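Local structure of myosin-I heavy chain (Dictyostelium discoideum, 5EJY) at residues 84-96 and 183-196. The protein is an actin-based motor of class VII that acts in early phagocytosis and adhesion, represented here by a MyTH4-FERM module of its tail. Residues are numbered along the deposited sequence; the frame is centred on the assembly and turned at random.
Sequences FYSPVKFILTKGL and RKQVPSVTELESIK
Tyr85 on helix 84-96 meets the start of helix 189-196; Tyr85 CA and Val189 CA lie 7.1 Å apart. The two helices run nearly perpendicular, at 98°, with axes 11.1 Å apart. The loop residues 183-188 lead into the second helix and pass beside the later turns of the first. Ser188 N-caps helix 189-196 through a weak bond from Glu191 N to Ser188 OG.

Tyr85 is a knob among Val189, Leu192, Glu193 and Lys196. Leu192 CB makes a CH-pi contact over one ring face, 4.0 Å from the centroid. Phe84 CD2 lies over the opposite face. The phenol OH touches Lys196 CD at 3.4 Å. Leu192 in turn is a knob among Tyr85, Val88, Lys89 and Leu92, and its CD2 meets Val88 CG1 tip to tip.

Val186 straddles the next turns with its two methyls. CG1, anti to the backbone N (chi1 169°), meets Lys89 CD and Leu92 CB; CG2 lies 3.6 Å from Thr93 CA. Leu96 CD2 comes within 3.4 Å of Gln185 C. Lys89 bends at chi2 and chi4, and its CE lies 3.0 Å from Pro187 O, a buried oxygen with no polar partner. Lys89 NZ forms a salt bridge with Glu272 on helix 264-277.

Arg183 grips Glu191 end-on with two nitrogens, NH1 to OE2 at 2.7 Å and NH2 to OE1, which ties the loop to the helix. Asp266 also pairs with Arg183.

Apolar contacts therefore join the two segments within the MyTH4 domain, while the salt bridges to Glu272 and Asp266 link this end of the domain to the ubiquitin-like part of the FERM region.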
loop_
_atom_site.group_PDB
_atom_site.type_symbol
_atom_site.label_atom_id
_atom_site.label_comp_id
_atom_site.label_asym_id
_atom_site.label_seq_id
_atom_site.Cartn_x
_atom_site.Cartn_y
_atom_site.Cartn_z
ATOM N N PHE A 84 -22.543 -5.420 10.851
ATOM C CA PHE A 84 -22.717 -4.016 11.198
ATOM C C PHE A 84 -22.353 -3.066 10.053
ATOM O O PHE A 84 -23.003 -2.045 9.848
ATOM C CB PHE A 84 -21.869 -3.678 12.419
ATOM C CG PHE A 84 -22.011 -2.260 12.882
ATOM C CD1 PHE A 84 -23.148 -1.852 13.561
ATOM C CD2 PHE A 84 -21.007 -1.335 12.648
ATOM C CE1 PHE A 84 -23.290 -0.550 13.992
ATOM C CE2 PHE A 84 -21.136 -0.023 13.078
ATOM C CZ PHE A 84 -22.283 0.371 13.755
ATOM N N TYR A 85 -21.304 -3.401 9.317
ATOM C CA TYR A 85 -20.821 -2.527 8.251
ATOM C C TYR A 85 -21.359 -2.860 6.868
ATOM O O TYR A 85 -21.125 -2.113 5.918
ATOM C CB TYR A 85 -19.291 -2.493 8.238
ATOM C CG TYR A 85 -18.740 -1.719 9.400
ATOM C CD1 TYR A 85 -18.902 -0.344 9.474
ATOM C CD2 TYR A 85 -18.082 -2.361 10.443
ATOM C CE1 TYR A 85 -18.418 0.378 10.550
ATOM C CE2 TYR A 85 -17.590 -1.650 11.520
ATOM C CZ TYR A 85 -17.759 -0.284 11.567
ATOM O OH TYR A 85 -17.266 0.429 12.626
ATOM N N SER A 86 -22.084 -3.969 6.752
ATOM C CA SER A 86 -22.614 -4.380 5.457
ATOM C C SER A 86 -23.428 -3.298 4.724
ATOM O O SER A 86 -23.253 -3.114 3.516
ATOM C CB SER A 86 -23.392 -5.705 5.556
ATOM O OG SER A 86 -24.527 -5.584 6.392
ATOM N N PRO A 87 -24.314 -2.578 5.434
ATOM C CA PRO A 87 -25.008 -1.510 4.696
ATOM C C PRO A 87 -24.052 -0.407 4.240
ATOM O O PRO A 87 -24.279 0.199 3.191
ATOM C CB PRO A 87 -26.012 -0.959 5.721
ATOM C CG PRO A 87 -25.434 -1.329 7.057
ATOM C CD PRO A 87 -24.747 -2.652 6.840
ATOM N N VAL A 88 -23.005 -0.150 5.023
ATOM C CA VAL A 88 -21.985 0.832 4.655
ATOM C C VAL A 88 -21.218 0.399 3.396
ATOM O O VAL A 88 -21.022 1.187 2.465
ATOM C CB VAL A 88 -21.003 1.100 5.819
ATOM C CG1 VAL A 88 -19.896 2.047 5.389
ATOM C CG2 VAL A 88 -21.746 1.670 7.012
ATOM N N LYS A 89 -20.807 -0.865 3.365
ATOM C CA LYS A 89 -20.111 -1.421 2.211
ATOM C C LYS A 89 -20.951 -1.294 0.945
ATOM O O LYS A 89 -20.443 -0.986 -0.133
ATOM C CB LYS A 89 -19.779 -2.897 2.463
ATOM C CG LYS A 89 -18.734 -3.137 3.541
ATOM C CD LYS A 89 -17.369 -2.634 3.109
ATOM C CE LYS A 89 -16.279 -3.031 4.100
ATOM N NZ LYS A 89 -15.818 -4.437 3.954
ATOM N N PHE A 90 -22.247 -1.542 1.074
ATOM C CA PHE A 90 -23.128 -1.432 -0.076
ATOM C C PHE A 90 -23.099 -0.006 -0.644
ATOM O O PHE A 90 -22.870 0.210 -1.842
ATOM C CB PHE A 90 -24.553 -1.829 0.315
ATOM C CG PHE A 90 -25.532 -1.740 -0.818
ATOM C CD1 PHE A 90 -25.763 -2.830 -1.637
ATOM C CD2 PHE A 90 -26.218 -0.565 -1.065
ATOM C CE1 PHE A 90 -26.664 -2.752 -2.686
ATOM C CE2 PHE A 90 -27.119 -0.477 -2.118
ATOM C CZ PHE A 90 -27.347 -1.570 -2.922
ATOM N N ILE A 91 -23.343 0.959 0.233
ATOM C CA ILE A 91 -23.329 2.369 -0.132
ATOM C C ILE A 91 -22.027 2.803 -0.805
ATOM O O ILE A 91 -22.049 3.412 -1.874
ATOM C CB ILE A 91 -23.567 3.256 1.108
ATOM C CG1 ILE A 91 -24.950 2.964 1.697
ATOM C CG2 ILE A 91 -23.452 4.736 0.742
ATOM C CD1 ILE A 91 -25.217 3.652 2.990
ATOM N N LEU A 92 -20.899 2.500 -0.165
ATOM C CA LEU A 92 -19.600 2.954 -0.642
ATOM C C LEU A 92 -19.179 2.246 -1.926
ATOM O O LEU A 92 -18.501 2.831 -2.766
ATOM C CB LEU A 92 -18.533 2.751 0.433
ATOM C CG LEU A 92 -18.755 3.495 1.742
ATOM C CD1 LEU A 92 -17.567 3.227 2.682
ATOM C CD2 LEU A 92 -18.943 4.978 1.471
ATOM N N THR A 93 -19.570 0.985 -2.075
ATOM C CA THR A 93 -19.231 0.245 -3.294
ATOM C C THR A 93 -19.956 0.863 -4.480
ATOM O O THR A 93 -19.366 1.080 -5.545
ATOM C CB THR A 93 -19.586 -1.256 -3.178
ATOM O OG1 THR A 93 -18.936 -1.809 -2.022
ATOM C CG2 THR A 93 -19.110 -2.021 -4.407
ATOM N N LYS A 94 -21.232 1.189 -4.296
ATOM C CA LYS A 94 -21.977 1.794 -5.400
ATOM C C LYS A 94 -21.398 3.171 -5.748
ATOM O O LYS A 94 -21.162 3.483 -6.913
ATOM C CB LYS A 94 -23.469 1.889 -5.067
ATOM C CG LYS A 94 -24.185 0.537 -4.988
ATOM C CD LYS A 94 -24.414 -0.076 -6.369
ATOM C CE LYS A 94 -25.036 -1.470 -6.252
ATOM N NZ LYS A 94 -25.272 -2.074 -7.591
ATOM N N GLY A 95 -21.150 3.992 -4.732
ATOM C CA GLY A 95 -20.676 5.350 -4.978
ATOM C C GLY A 95 -19.267 5.415 -5.546
ATOM O O GLY A 95 -18.962 6.267 -6.394
ATOM N N LEU A 96 -18.390 4.530 -5.077
ATOM C CA LEU A 96 -17.011 4.542 -5.561
ATOM C C LEU A 96 -16.969 4.170 -7.048
ATOM O O LEU A 96 -16.250 4.792 -7.834
ATOM C CB LEU A 96 -16.117 3.599 -4.735
ATOM C CG LEU A 96 -14.640 3.565 -5.154
ATOM C CD1 LEU A 96 -14.002 4.968 -5.041
ATOM C CD2 LEU A 96 -13.830 2.539 -4.329
ATOM N N ARG A 183 -8.665 7.130 -4.280
ATOM C CA ARG A 183 -8.351 5.755 -3.909
ATOM C C ARG A 183 -9.052 4.773 -4.838
ATOM O O ARG A 183 -9.881 5.154 -5.685
ATOM C CB ARG A 183 -8.755 5.479 -2.456
ATOM C CG ARG A 183 -10.256 5.402 -2.226
ATOM C CD ARG A 183 -10.555 5.271 -0.732
ATOM N NE ARG A 183 -9.949 4.056 -0.186
ATOM C CZ ARG A 183 -9.880 3.768 1.109
ATOM N NH1 ARG A 183 -10.348 4.635 2.015
ATOM N NH2 ARG A 183 -9.322 2.618 1.503
ATOM N N LYS A 184 -8.746 3.497 -4.659
ATOM C CA LYS A 184 -9.207 2.485 -5.592
ATOM C C LYS A 184 -10.138 1.463 -4.975
ATOM O O LYS A 184 -10.756 0.682 -5.698
ATOM C CB LYS A 184 -8.000 1.761 -6.194
ATOM C CG LYS A 184 -7.044 2.695 -6.921
ATOM C CD LYS A 184 -5.933 1.924 -7.601
ATOM C CE LYS A 184 -5.000 2.859 -8.359
ATOM N NZ LYS A 184 -3.949 2.068 -9.063
ATOM N N GLN A 185 -10.235 1.445 -3.647
ATOM C CA GLN A 185 -11.015 0.407 -2.993
ATOM C C GLN A 185 -11.922 0.984 -1.912
ATOM O O GLN A 185 -11.656 2.058 -1.375
ATOM C CB GLN A 185 -10.089 -0.657 -2.369
ATOM C CG GLN A 185 -8.997 -1.206 -3.310
ATOM C CD GLN A 185 -9.566 -1.854 -4.584
ATOM O OE1 GLN A 185 -10.687 -2.362 -4.586
ATOM N NE2 GLN A 185 -8.783 -1.840 -5.670
ATOM N N VAL A 186 -12.975 0.243 -1.589
ATOM C CA VAL A 186 -13.822 0.531 -0.444
ATOM C C VAL A 186 -13.097 0.136 0.853
ATOM O O VAL A 186 -12.471 -0.927 0.918
ATOM C CB VAL A 186 -15.147 -0.258 -0.560
ATOM C CG1 VAL A 186 -15.948 -0.197 0.744
ATOM C CG2 VAL A 186 -15.967 0.259 -1.755
ATOM N N PRO A 187 -13.167 0.995 1.879
ATOM C CA PRO A 187 -12.540 0.689 3.173
ATOM C C PRO A 187 -12.859 -0.713 3.708
ATOM O O PRO A 187 -14.009 -1.164 3.646
ATOM C CB PRO A 187 -13.151 1.743 4.099
ATOM C CG PRO A 187 -13.337 2.910 3.218
ATOM C CD PRO A 187 -13.704 2.374 1.851
ATOM N N SER A 188 -11.836 -1.389 4.219
ATOM C CA SER A 188 -12.015 -2.650 4.940
ATOM C C SER A 188 -12.710 -2.383 6.268
ATOM O O SER A 188 -12.801 -1.237 6.709
ATOM C CB SER A 188 -10.655 -3.281 5.241
ATOM O OG SER A 188 -9.873 -2.423 6.044
ATOM N N VAL A 189 -13.170 -3.440 6.928
ATOM C CA VAL A 189 -13.752 -3.281 8.261
ATOM C C VAL A 189 -12.791 -2.627 9.261
ATOM O O VAL A 189 -13.196 -1.815 10.092
ATOM C CB VAL A 189 -14.240 -4.625 8.836
ATOM C CG1 VAL A 189 -14.656 -4.451 10.306
ATOM C CG2 VAL A 189 -15.387 -5.161 8.007
ATOM N N THR A 190 -11.514 -2.978 9.192
ATOM C CA THR A 190 -10.551 -2.404 10.129
ATOM C C THR A 190 -10.451 -0.890 9.959
ATOM O O THR A 190 -10.370 -0.141 10.937
ATOM C CB THR A 190 -9.160 -3.020 9.969
ATOM O OG1 THR A 190 -9.263 -4.439 10.081
ATOM C CG2 THR A 190 -8.239 -2.507 11.059
ATOM N N GLU A 191 -10.454 -0.436 8.712
ATOM C CA GLU A 191 -10.393 0.996 8.449
ATOM C C GLU A 191 -11.673 1.706 8.900
ATOM O O GLU A 191 -11.617 2.782 9.503
ATOM C CB GLU A 191 -10.116 1.247 6.959
ATOM C CG GLU A 191 -10.038 2.728 6.582
ATOM C CD GLU A 191 -9.899 2.942 5.078
ATOM O OE1 GLU A 191 -9.674 1.954 4.329
ATOM O OE2 GLU A 191 -10.003 4.102 4.634
ATOM N N LEU A 192 -12.825 1.110 8.606
ATOM C CA LEU A 192 -14.105 1.702 9.001
ATOM C C LEU A 192 -14.214 1.854 10.511
ATOM O O LEU A 192 -14.753 2.844 11.006
ATOM C CB LEU A 192 -15.286 0.873 8.468
ATOM C CG LEU A 192 -15.493 0.904 6.951
ATOM C CD1 LEU A 192 -16.493 -0.147 6.535
ATOM C CD2 LEU A 192 -15.959 2.290 6.510
ATOM N N GLU A 193 -13.701 0.871 11.245
ATOM C CA GLU A 193 -13.683 0.955 12.709
ATOM C C GLU A 193 -12.919 2.181 13.198
ATOM O O GLU A 193 -13.399 2.913 14.063
ATOM C CB GLU A 193 -13.134 -0.341 13.316
ATOM C CG GLU A 193 -14.091 -1.511 13.136
ATOM C CD GLU A 193 -13.523 -2.845 13.592
ATOM O OE1 GLU A 193 -12.305 -3.081 13.410
ATOM O OE2 GLU A 193 -14.305 -3.664 14.125
ATOM N N SER A 194 -11.740 2.414 12.633
ATOM C CA SER A 194 -10.959 3.614 12.936
ATOM C C SER A 194 -11.672 4.908 12.537
ATOM O O SER A 194 -11.729 5.864 13.312
ATOM C CB SER A 194 -9.597 3.552 12.236
ATOM O OG SER A 194 -8.804 2.508 12.768
ATOM N N ILE A 195 -12.200 4.950 11.315
ATOM C CA ILE A 195 -12.904 6.136 10.844
ATOM C C ILE A 195 -14.067 6.455 11.774
ATOM O O ILE A 195 -14.244 7.603 12.187
ATOM C CB ILE A 195 -13.452 5.940 9.413
ATOM C CG1 ILE A 195 -12.294 5.792 8.419
ATOM C CG2 ILE A 195 -14.347 7.120 9.017
ATOM C CD1 ILE A 195 -12.729 5.311 7.044
ATOM N N LYS A 196 -14.858 5.433 12.094
ATOM C CA LYS A 196 -16.029 5.608 12.953
ATOM C C LYS A 196 -15.633 6.322 14.232
ATOM O O LYS A 196 -16.293 7.285 14.646
ATOM C CB LYS A 196 -16.684 4.254 13.276
ATOM C CG LYS A 196 -17.846 4.323 14.285
ATOM C CD LYS A 196 -18.667 3.031 14.304
ATOM C CE LYS A 196 -19.233 2.711 15.682
ATOM N NZ LYS A 196 -19.650 3.910 16.470
#